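Long-range contacts in histone-lysine N-methyltransferase SETMAR (Homo sapiens, PDB 3F2K), which combines a lysine methyltransferase with a DNA-binding, mariner-derived transposase domain, the part described here, and acts in DNA double-strand break repair and replication fork restart: residues C37-I42 with K72-I77; I96-Y101 with Q138-K143; G124-H129 with E150-P155. All coordinates share one frame; numbering follows the deposited sequence.

Interaction 1 of 3, residues C37-I42 with K72-I77; sequences CDEKWI and KVMVTI. With MG (magnesium ion), chain D.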
loop_
_atom_site.group_PDB
_atom_site.type_symbol
_atom_site.label_atom_id
_atom_site.label_comp_id
_atom_site.label_asym_id
_atom_site.label_seq_id
_atom_site.Cartn_x
_atom_site.Cartn_y
_atom_site.Cartn_z
ATOM N N CYS A 37 -2.049 0.226 -0.753
ATOM C CA CYS A 37 -2.035 0.297 0.706
ATOM C C CYS A 37 -1.170 -0.778 1.278
ATOM O O CYS A 37 -0.752 -1.677 0.548
ATOM C CB CYS A 37 -3.454 0.112 1.234
ATOM S SG CYS A 37 -4.106 -1.539 1.031
ATOM N N ASP A 38 -0.958 -0.670 2.589
ATOM C CA ASP A 38 -0.333 -1.700 3.386
ATOM C C ASP A 38 -0.497 -1.322 4.847
ATOM O O ASP A 38 -0.709 -0.141 5.227
ATOM C CB ASP A 38 1.180 -1.890 3.039
ATOM C CG ASP A 38 1.712 -3.290 3.458
ATOM O OD1 ASP A 38 0.865 -4.199 3.651
ATOM O OD2 ASP A 38 2.937 -3.435 3.562
ATOM N N GLU A 39 -0.292 -2.335 5.650
ATOM C CA GLU A 39 -0.344 -2.234 7.122
ATOM C C GLU A 39 1.107 -2.239 7.620
ATOM O O GLU A 39 2.002 -2.934 7.073
ATOM C CB GLU A 39 -1.133 -3.432 7.686
ATOM C CG GLU A 39 -2.691 -3.408 7.458
ATOM C CD GLU A 39 -3.119 -4.020 6.093
ATOM O OE1 GLU A 39 -2.253 -4.431 5.310
ATOM O OE2 GLU A 39 -4.343 -4.124 5.871
ATOM N N LYS A 40 1.340 -1.471 8.674
ATOM C CA LYS A 40 2.618 -1.574 9.398
ATOM C C LYS A 40 2.431 -1.374 10.916
ATOM O O LYS A 40 1.716 -0.497 11.357
ATOM C CB LYS A 40 3.612 -0.523 8.849
ATOM C CG LYS A 40 4.846 -0.257 9.686
ATOM C CD LYS A 40 5.792 0.665 8.966
ATOM C CE LYS A 40 6.975 1.014 9.863
ATOM N NZ LYS A 40 7.825 -0.189 9.749
ATOM N N TRP A 41 3.096 -2.209 11.702
ATOM C CA TRP A 41 3.270 -1.892 13.134
ATOM C C TRP A 41 4.367 -0.840 13.404
ATOM O O TRP A 41 5.570 -1.042 13.082
ATOM C CB TRP A 41 3.542 -3.198 13.933
ATOM C CG TRP A 41 2.362 -4.116 13.969
ATOM C CD1 TRP A 41 2.136 -5.182 13.162
ATOM C CD2 TRP A 41 1.202 -3.996 14.817
ATOM N NE1 TRP A 41 0.922 -5.746 13.460
ATOM C CE2 TRP A 41 0.334 -5.047 14.481
ATOM C CE3 TRP A 41 0.831 -3.115 15.841
ATOM C CZ2 TRP A 41 -0.910 -5.244 15.137
ATOM C CZ3 TRP A 41 -0.390 -3.299 16.491
ATOM C CH2 TRP A 41 -1.258 -4.342 16.123
ATOM N N ILE A 42 3.949 0.265 14.000
ATOM C CA ILE A 42 4.847 1.352 14.354
ATOM C C ILE A 42 5.169 1.134 15.872
ATOM O O ILE A 42 4.271 1.186 16.707
ATOM C CB ILE A 42 4.208 2.693 14.233
ATOM C CG1 ILE A 42 3.994 3.063 12.750
ATOM C CG2 ILE A 42 5.095 3.799 15.000
ATOM C CD1 ILE A 42 3.396 4.429 12.548
ATOM N N LYS A 72 3.264 -0.911 20.501
ATOM C CA LYS A 72 3.201 -0.675 19.052
ATOM C C LYS A 72 1.775 -0.298 18.706
ATOM O O LYS A 72 0.807 -0.602 19.449
ATOM C CB LYS A 72 3.637 -1.938 18.257
ATOM C CG LYS A 72 2.866 -3.219 18.628
ATOM C CD LYS A 72 3.439 -4.491 17.993
ATOM C CE LYS A 72 2.360 -5.622 17.984
ATOM N NZ LYS A 72 1.632 -5.724 19.385
ATOM N N VAL A 73 1.611 0.361 17.552
ATOM C CA VAL A 73 0.278 0.635 17.052
ATOM C C VAL A 73 0.351 0.323 15.548
ATOM O O VAL A 73 1.356 0.646 14.896
ATOM C CB VAL A 73 -0.174 2.105 17.363
ATOM C CG1 VAL A 73 0.852 3.157 16.823
ATOM C CG2 VAL A 73 -1.620 2.394 16.880
HETATM N N MSE A 74 -0.684 -0.323 15.024
HETATM C CA MSE A 74 -0.787 -0.565 13.582
HETATM C C MSE A 74 -1.415 0.585 12.824
HETATM O O MSE A 74 -2.465 1.099 13.185
HETATM C CB MSE A 74 -1.583 -1.839 13.308
HETATM C CG MSE A 74 -1.620 -2.208 11.859
HETATM SE SE MSE A 74 -2.592 -3.907 11.708
HETATM C CE MSE A 74 -4.226 -3.238 10.917
ATOM N N VAL A 75 -0.759 0.957 11.732
ATOM C CA VAL A 75 -1.288 1.981 10.802
ATOM C C VAL A 75 -1.544 1.298 9.454
ATOM O O VAL A 75 -0.867 0.303 9.079
ATOM C CB VAL A 75 -0.337 3.221 10.690
ATOM C CG1 VAL A 75 1.030 2.845 10.031
ATOM C CG2 VAL A 75 -1.024 4.424 9.933
ATOM N N THR A 76 -2.534 1.808 8.739
ATOM C CA THR A 76 -2.853 1.419 7.381
ATOM C C THR A 76 -2.895 2.786 6.648
ATOM O O THR A 76 -3.476 3.779 7.129
ATOM C CB THR A 76 -4.189 0.636 7.288
ATOM O OG1 THR A 76 -4.164 -0.472 8.220
ATOM C CG2 THR A 76 -4.394 0.117 5.848
ATOM N N ILE A 77 -2.181 2.838 5.546
ATOM C CA ILE A 77 -2.147 4.017 4.685
ATOM C C ILE A 77 -2.588 3.636 3.276
ATOM O O ILE A 77 -2.186 2.594 2.710
ATOM C CB ILE A 77 -0.747 4.705 4.674
ATOM C CG1 ILE A 77 -0.812 6.032 3.862
ATOM C CG2 ILE A 77 0.319 3.768 4.165
ATOM C CD1 ILE A 77 0.487 6.851 3.854
HETATM MG MG MG D . 1.261 -6.264 4.284
HETATM O O HOH W 1 3.366 -5.976 3.696
HETATM O O HOH W 2 -5.764 -2.415 7.271
HETATM O O HOH W 3 -0.830 -6.563 4.734
HETATM O O HOH W 4 1.518 -5.538 6.171
HETATM O O HOH W 5 1.613 -8.279 4.973
#
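The six-membered ring of Trp-41 is sandwiched by two side chains of 72-77. Met-74 CB sits almost centrally over one face, 3.5 Å from the ring centroid. The opposite face carries Lys-72 CE at 3.8 Å from that centroid, a CH-pi contact, and the ammonium beyond it makes a cation-pi contact with NZ at 4.5 Å. Lys-72 reaches there because its CG is tucked between backbone N and carbonyl carbon (chi1 54°), which sends the chain across the indole face. The selenium of Met-74, a selenomethionine, is oblique to the ring in a Met-aromatic contact, while CE lies 3.8 Å from Glu-39 CG. On the other face of the sheet, Ile-42 CD1 meets Val-75 CG1.

These side chains ride on an antiparallel ladder. Lys-40 with Val-75 and Ile-42 with Val-73 are hydrogen-bonded pairs with straight bonds, Lys-40 N to Val-75 O being 2.9 Å; toward Ile-77 the ladder loosens and its bonds become weak.

At that looser end Asp-38 OD1 binds the magnesium ion at 2.2 Å, and four waters and Asp-130 complete six ligands. OD2 accepts from one metal water and from Asn-165, whose position is consistent with the asparagine that replaces the third aspartate of the transposase triad. In Glu-39, bent at chi2 (87°), OE1 and the backbone O each accept from a further metal water; OE2 takes a water 2.6 Å away that is hydrogen-bonded to Thr-76 OG1 as well, and is bonded to His-135. It is thus a second-shell residue.

In the RNase H-like fold, 37-42 is central, strand 83-89 flanks 72-77, and helices 163-176 and 184-196 cover the face of Lys-40, Ile-42 and Val-75.

Interaction 2 of 3, residues I96-Y101 with Q138-K143; sequences ITSEKY and QPTLQK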
loop_
_atom_site.group_PDB
_atom_site.type_symbol
_atom_site.label_atom_id
_atom_site.label_comp_id
_atom_site.label_asym_id
_atom_site.label_seq_id
_atom_site.Cartn_x
_atom_site.Cartn_y
_atom_site.Cartn_z
ATOM N N ILE A 96 -8.616 -6.946 13.522
ATOM C CA ILE A 96 -8.033 -6.857 12.171
ATOM C C ILE A 96 -8.750 -7.921 11.312
ATOM O O ILE A 96 -8.244 -9.024 11.146
ATOM C CB ILE A 96 -6.522 -7.170 12.239
ATOM C CG1 ILE A 96 -5.815 -6.227 13.215
ATOM C CG2 ILE A 96 -5.881 -7.200 10.792
ATOM C CD1 ILE A 96 -4.445 -6.773 13.620
ATOM N N THR A 97 -9.972 -7.614 10.866
ATOM C CA THR A 97 -10.862 -8.588 10.209
ATOM C C THR A 97 -11.193 -8.088 8.814
ATOM O O THR A 97 -10.952 -6.875 8.512
ATOM C CB THR A 97 -12.204 -8.726 10.972
ATOM O OG1 THR A 97 -12.857 -7.452 11.023
ATOM C CG2 THR A 97 -11.977 -9.140 12.459
ATOM N N SER A 98 -11.737 -8.977 7.984
ATOM C CA SER A 98 -12.181 -8.569 6.654
ATOM C C SER A 98 -13.368 -7.599 6.794
ATOM O O SER A 98 -13.558 -6.730 5.930
ATOM C CB SER A 98 -12.529 -9.768 5.767
ATOM O OG SER A 98 -12.696 -9.373 4.395
ATOM N N GLU A 99 -14.135 -7.735 7.896
ATOM C CA GLU A 99 -15.265 -6.846 8.159
ATOM C C GLU A 99 -14.740 -5.419 8.372
ATOM O O GLU A 99 -15.262 -4.449 7.813
ATOM C CB GLU A 99 -16.143 -7.319 9.364
ATOM C CG GLU A 99 -16.981 -8.547 8.994
ATOM C CD GLU A 99 -16.236 -9.885 9.232
ATOM O OE1 GLU A 99 -15.046 -9.910 9.667
ATOM O OE2 GLU A 99 -16.859 -10.932 9.067
ATOM N N LYS A 100 -13.711 -5.304 9.176
ATOM C CA LYS A 100 -13.104 -3.999 9.491
ATOM C C LYS A 100 -12.487 -3.428 8.198
ATOM O O LYS A 100 -12.564 -2.237 7.956
ATOM C CB LYS A 100 -12.000 -4.226 10.550
ATOM C CG LYS A 100 -11.099 -3.016 10.839
ATOM C CD LYS A 100 -12.002 -1.834 11.022
ATOM C CE LYS A 100 -11.573 -0.996 12.178
ATOM N NZ LYS A 100 -10.720 0.117 11.651
ATOM N N TYR A 101 -11.758 -4.269 7.478
ATOM C CA TYR A 101 -11.053 -3.784 6.244
ATOM C C TYR A 101 -12.077 -3.321 5.218
ATOM O O TYR A 101 -11.820 -2.282 4.547
ATOM C CB TYR A 101 -10.181 -4.866 5.693
ATOM C CG TYR A 101 -9.218 -4.469 4.634
ATOM C CD1 TYR A 101 -8.074 -3.712 4.960
ATOM C CD2 TYR A 101 -9.407 -4.896 3.320
ATOM C CE1 TYR A 101 -7.129 -3.409 4.015
ATOM C CE2 TYR A 101 -8.448 -4.566 2.305
ATOM C CZ TYR A 101 -7.314 -3.829 2.690
ATOM O OH TYR A 101 -6.350 -3.492 1.726
ATOM N N GLN A 138 -14.269 -12.304 2.172
ATOM C CA GLN A 138 -15.503 -11.551 2.263
ATOM C C GLN A 138 -15.542 -10.978 3.715
ATOM O O GLN A 138 -15.087 -11.662 4.700
ATOM C CB GLN A 138 -16.683 -12.500 1.993
ATOM C CG GLN A 138 -16.829 -13.010 0.579
ATOM C CD GLN A 138 -17.010 -11.922 -0.494
ATOM O OE1 GLN A 138 -17.077 -10.707 -0.185
ATOM N NE2 GLN A 138 -17.114 -12.380 -1.782
ATOM N N PRO A 139 -16.154 -9.812 3.909
ATOM C CA PRO A 139 -16.874 -9.075 2.857
ATOM C C PRO A 139 -16.086 -8.017 2.123
ATOM O O PRO A 139 -16.693 -7.243 1.369
ATOM C CB PRO A 139 -18.052 -8.442 3.642
ATOM C CG PRO A 139 -17.403 -8.018 4.930
ATOM C CD PRO A 139 -16.410 -9.221 5.243
ATOM N N THR A 140 -14.750 -8.022 2.305
ATOM C CA THR A 140 -13.862 -7.173 1.497
ATOM C C THR A 140 -14.099 -7.336 -0.016
ATOM O O THR A 140 -14.178 -6.324 -0.735
ATOM C CB THR A 140 -12.381 -7.382 1.924
ATOM O OG1 THR A 140 -12.233 -6.793 3.211
ATOM C CG2 THR A 140 -11.385 -6.647 0.899
ATOM N N LEU A 141 -14.143 -8.573 -0.533
ATOM C CA LEU A 141 -14.299 -8.753 -1.957
ATOM C C LEU A 141 -15.600 -8.122 -2.466
ATOM O O LEU A 141 -15.614 -7.391 -3.471
ATOM C CB LEU A 141 -14.240 -10.253 -2.311
ATOM C CG LEU A 141 -12.838 -10.869 -1.967
ATOM C CD1 LEU A 141 -12.868 -12.291 -2.329
ATOM C CD2 LEU A 141 -11.779 -10.116 -2.849
ATOM N N GLN A 142 -16.694 -8.387 -1.773
ATOM C CA GLN A 142 -17.962 -7.750 -2.163
ATOM C C GLN A 142 -17.920 -6.193 -2.117
ATOM O O GLN A 142 -18.473 -5.550 -2.989
ATOM C CB GLN A 142 -19.108 -8.280 -1.328
ATOM C CG GLN A 142 -20.456 -7.834 -1.989
ATOM C CD GLN A 142 -21.658 -8.287 -1.221
ATOM O OE1 GLN A 142 -21.939 -7.818 -0.097
ATOM N NE2 GLN A 142 -22.386 -9.195 -1.817
ATOM N N LYS A 143 -17.262 -5.620 -1.136
ATOM C CA LYS A 143 -17.172 -4.182 -1.033
ATOM C C LYS A 143 -16.461 -3.622 -2.262
ATOM O O LYS A 143 -16.861 -2.610 -2.829
ATOM C CB LYS A 143 -16.409 -3.824 0.232
ATOM C CG LYS A 143 -16.302 -2.276 0.487
ATOM C CD LYS A 143 -17.672 -1.618 0.494
ATOM C CE LYS A 143 -18.509 -2.081 1.666
ATOM N NZ LYS A 143 -19.683 -1.120 1.772
#
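Thr-140 meets the Tyr-101 ring at its edge: OG1 lies in the ring plane, 3.4 Å from CD2, and the methyl CG2 approaches the same CD2 at 3.6 Å. Tyr-101 also stacks with His-135 and meets Trp-78 with the ring planes about 35° apart. Another flat group, the Gln-138 amide, serves its own segment, since OE1 accepts from Gln-142 N in the carbonyl plane, on a lone pair.

Between the two backbones lies a small group of polar atoms. Thr-140 OG1 is 3.0 Å from Ser-98 O and also has Pro-134 O as a hydrogen-bond partner. In the conformer of Ser-98 given here, one of two, chi1 of -168° turns OG away from the backbone N and toward the second segment, where it accepts the Thr-140 amide N at 3.2 Å with an angle of 155° at the hydrogen; in this conformer OG is 2.9 Å from Thr-140 OG1.

Here the first turns of two helices of the RNase H-like fold come together: helix 98-115 follows strand 83-89 and leads to strand 126-128, and helix 140-147 lies on the connection from 126-128 to edge strand 150-151. Thr-97 is the N-cap of the first, its OG1 taking Lys-100 N at 3.0 Å. Pro-139, at the N-cap position of the second, follows a cis peptide bond.

Beside the polar atoms the Pro-139 ring lies against the start of helix 98-115, crossing Glu-99 at about a right angle, with Pro-139 CD 3.9 Å from Glu-99 CG. Thr-140 also packs on Ala-102 and Ile-105 of that helix. One turn further on, Lys-143 forms a salt bridge with Asp-106.

Interaction 3 of 3, residues G124-H129 with E150-P155; sequences GPILLH and EVLPHP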
loop_
_atom_site.group_PDB
_atom_site.type_symbol
_atom_site.label_atom_id
_atom_site.label_comp_id
_atom_site.label_asym_id
_atom_site.label_seq_id
_atom_site.Cartn_x
_atom_site.Cartn_y
_atom_site.Cartn_z
ATOM N N GLY A 124 -12.180 3.637 -13.560
ATOM C CA GLY A 124 -12.340 3.199 -12.183
ATOM C C GLY A 124 -11.014 2.898 -11.530
ATOM O O GLY A 124 -10.016 2.695 -12.213
ATOM N N PRO A 125 -10.992 2.939 -10.188
ATOM C CA PRO A 125 -9.775 2.738 -9.457
ATOM C C PRO A 125 -9.343 1.249 -9.481
ATOM O O PRO A 125 -10.179 0.384 -9.687
ATOM C CB PRO A 125 -10.140 3.153 -8.045
ATOM C CG PRO A 125 -11.674 2.725 -7.918
ATOM C CD PRO A 125 -12.194 3.124 -9.319
ATOM N N ILE A 126 -8.051 1.012 -9.270
ATOM C CA ILE A 126 -7.492 -0.339 -9.283
ATOM C C ILE A 126 -6.731 -0.488 -7.977
ATOM O O ILE A 126 -5.872 0.306 -7.674
ATOM C CB ILE A 126 -6.470 -0.515 -10.484
ATOM C CG1 ILE A 126 -7.165 -0.297 -11.848
ATOM C CG2 ILE A 126 -5.795 -1.945 -10.393
ATOM C CD1 ILE A 126 -6.136 -0.246 -13.030
ATOM N N LEU A 127 -7.108 -1.445 -7.135
ATOM C CA LEU A 127 -6.452 -1.521 -5.828
ATOM C C LEU A 127 -5.278 -2.496 -5.921
ATOM O O LEU A 127 -5.428 -3.623 -6.471
ATOM C CB LEU A 127 -7.465 -1.983 -4.760
ATOM C CG LEU A 127 -6.852 -2.168 -3.400
ATOM C CD1 LEU A 127 -6.277 -0.823 -2.817
ATOM C CD2 LEU A 127 -7.945 -2.711 -2.477
ATOM N N LEU A 128 -4.109 -2.053 -5.405
ATOM C CA LEU A 128 -2.920 -2.928 -5.279
ATOM C C LEU A 128 -2.671 -3.102 -3.793
ATOM O O LEU A 128 -2.324 -2.171 -3.080
ATOM C CB LEU A 128 -1.725 -2.172 -5.875
ATOM C CG LEU A 128 -0.328 -2.841 -5.861
ATOM C CD1 LEU A 128 -0.369 -4.271 -6.040
ATOM C CD2 LEU A 128 0.598 -1.969 -6.875
ATOM N N HIS A 129 -2.864 -4.331 -3.341
ATOM C CA HIS A 129 -2.655 -4.659 -1.967
ATOM C C HIS A 129 -2.201 -6.132 -1.871
ATOM O O HIS A 129 -2.387 -6.916 -2.792
ATOM C CB HIS A 129 -3.905 -4.332 -1.067
ATOM C CG HIS A 129 -5.152 -5.147 -1.274
ATOM N ND1 HIS A 129 -5.416 -5.995 -2.339
ATOM C CD2 HIS A 129 -6.290 -5.152 -0.524
ATOM C CE1 HIS A 129 -6.636 -6.499 -2.209
ATOM N NE2 HIS A 129 -7.173 -6.016 -1.110
ATOM N N GLU A 150 -11.280 -2.726 -9.451
ATOM C CA GLU A 150 -10.540 -3.872 -9.882
ATOM C C GLU A 150 -9.411 -4.150 -8.848
ATOM O O GLU A 150 -8.923 -3.224 -8.196
ATOM C CB GLU A 150 -9.933 -3.579 -11.261
ATOM C CG GLU A 150 -9.129 -4.725 -11.760
ATOM C CD GLU A 150 -8.294 -4.386 -13.035
ATOM O OE1 GLU A 150 -8.520 -3.324 -13.664
ATOM O OE2 GLU A 150 -7.405 -5.248 -13.318
ATOM N N VAL A 151 -9.038 -5.424 -8.689
ATOM C CA VAL A 151 -7.852 -5.727 -7.862
ATOM C C VAL A 151 -6.716 -6.187 -8.773
ATOM O O VAL A 151 -6.890 -7.075 -9.621
ATOM C CB VAL A 151 -8.146 -6.770 -6.764
ATOM C CG1 VAL A 151 -6.838 -7.076 -5.923
ATOM C CG2 VAL A 151 -9.215 -6.185 -5.758
ATOM N N LEU A 152 -5.544 -5.571 -8.574
ATOM C CA LEU A 152 -4.375 -5.891 -9.373
ATOM C C LEU A 152 -3.759 -7.225 -8.872
ATOM O O LEU A 152 -3.755 -7.507 -7.629
ATOM C CB LEU A 152 -3.404 -4.705 -9.340
ATOM C CG LEU A 152 -2.403 -4.478 -10.448
ATOM C CD1 LEU A 152 -3.121 -4.219 -11.812
ATOM C CD2 LEU A 152 -1.415 -3.362 -10.023
ATOM N N PRO A 153 -3.392 -8.111 -9.818
ATOM C CA PRO A 153 -2.689 -9.312 -9.468
ATOM C C PRO A 153 -1.450 -8.902 -8.614
ATOM O O PRO A 153 -0.776 -7.940 -8.951
ATOM C CB PRO A 153 -2.207 -9.857 -10.873
ATOM C CG PRO A 153 -3.260 -9.308 -11.817
ATOM C CD PRO A 153 -3.580 -7.974 -11.289
ATOM N N HIS A 154 -1.188 -9.622 -7.547
ATOM C CA HIS A 154 0.025 -9.364 -6.720
ATOM C C HIS A 154 0.602 -10.695 -6.251
ATOM O O HIS A 154 -0.139 -11.524 -5.726
ATOM C CB HIS A 154 -0.316 -8.553 -5.466
ATOM C CG HIS A 154 0.917 -8.084 -4.745
ATOM N ND1 HIS A 154 1.382 -8.679 -3.592
ATOM C CD2 HIS A 154 1.834 -7.157 -5.089
ATOM C CE1 HIS A 154 2.502 -8.075 -3.211
ATOM N NE2 HIS A 154 2.800 -7.154 -4.103
ATOM N N PRO A 155 1.905 -10.946 -6.526
ATOM C CA PRO A 155 2.456 -12.247 -6.128
ATOM C C PRO A 155 2.837 -12.319 -4.659
ATOM O O PRO A 155 3.253 -11.307 -4.071
ATOM C CB PRO A 155 3.739 -12.375 -6.998
ATOM C CG PRO A 155 4.197 -10.931 -7.285
ATOM C CD PRO A 155 2.857 -10.107 -7.278
HETATM O O HOH W 6 -3.624 -6.305 -5.343
#
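Pro-125 opens the pairing with its carbonyl O, which receives a weak hydrogen bond from Glu-150 N at 3.3 Å. Ile-126 follows, bridged in parallel to Glu-150. Its CG2, anti to the backbone N, touches Leu-152 CD1 at 3.8 Å, while CG1 runs alongside the Glu-150 chain, 3.8 Å from OE1. The Glu-150 carboxylate itself is held by a salt bridge from OE2 to Arg-24. With an alanine here in place of Ile-126, CG1, CG2 and CD1 would be gone, which would probably open a gap beside Leu-152 CD1 and leave Glu-150 OE1 without the aliphatic neighbour beside it.

Leu-127 uses both its N and its O toward 150-155, bonding the residues before and after Val-151: N donates to Glu-150 O at 2.8 Å, and O accepts from Leu-152 N at 2.9 Å in a nearly straight bond, 176° at the hydrogen. This is the pattern of adjacent parallel strands, and because the chain between them passes through helices 133-136 and 140-147, the unit is a beta-alpha-beta crossover at one edge of the RNase H-like sheet. Leu-144 of helix 140-147 packs under Leu-127 and Val-151.

Leu-128 points its two methyls at different partners, CD2 at Leu-152 CD2 (4.0 Å) and CD1 at His-154 CD2 (3.8 Å), crossing His-154 at about a right angle. At His-129 the strands have parted, and its N-H is given to a water that also lies close to Leu-152 O. With CG between N and carbonyl carbon (chi1 68°), the imidazole folds back so that Leu-127 CD2 covers one face and CE1 comes 3.8 Å from Val-151 CG1. The next residue, Asp-130, is a magnesium ligand.

How the interactions relate
From the N terminus, interaction 1 comes first: the chain runs out of strand 34-43 and returns antiparallel as 72-77, closing that loop before the others open. Interactions 2 and 3 then alternate along the chain. Residues 96-101 begin helix 98-115, and the next strand lies within 124-129; 138-143 then close interaction 2 and 150-155 close interaction 3, so the two loops cross. Together they tie two helices to each other and the edge strand to its neighbour. Interactions 1 and 2 meet where Glu-39 packs on Tyr-101 and where Ile-96 touches Trp-41 and Met-74. Strand 34-43, between 72-80 and 126-128, joins interactions 1 and 3.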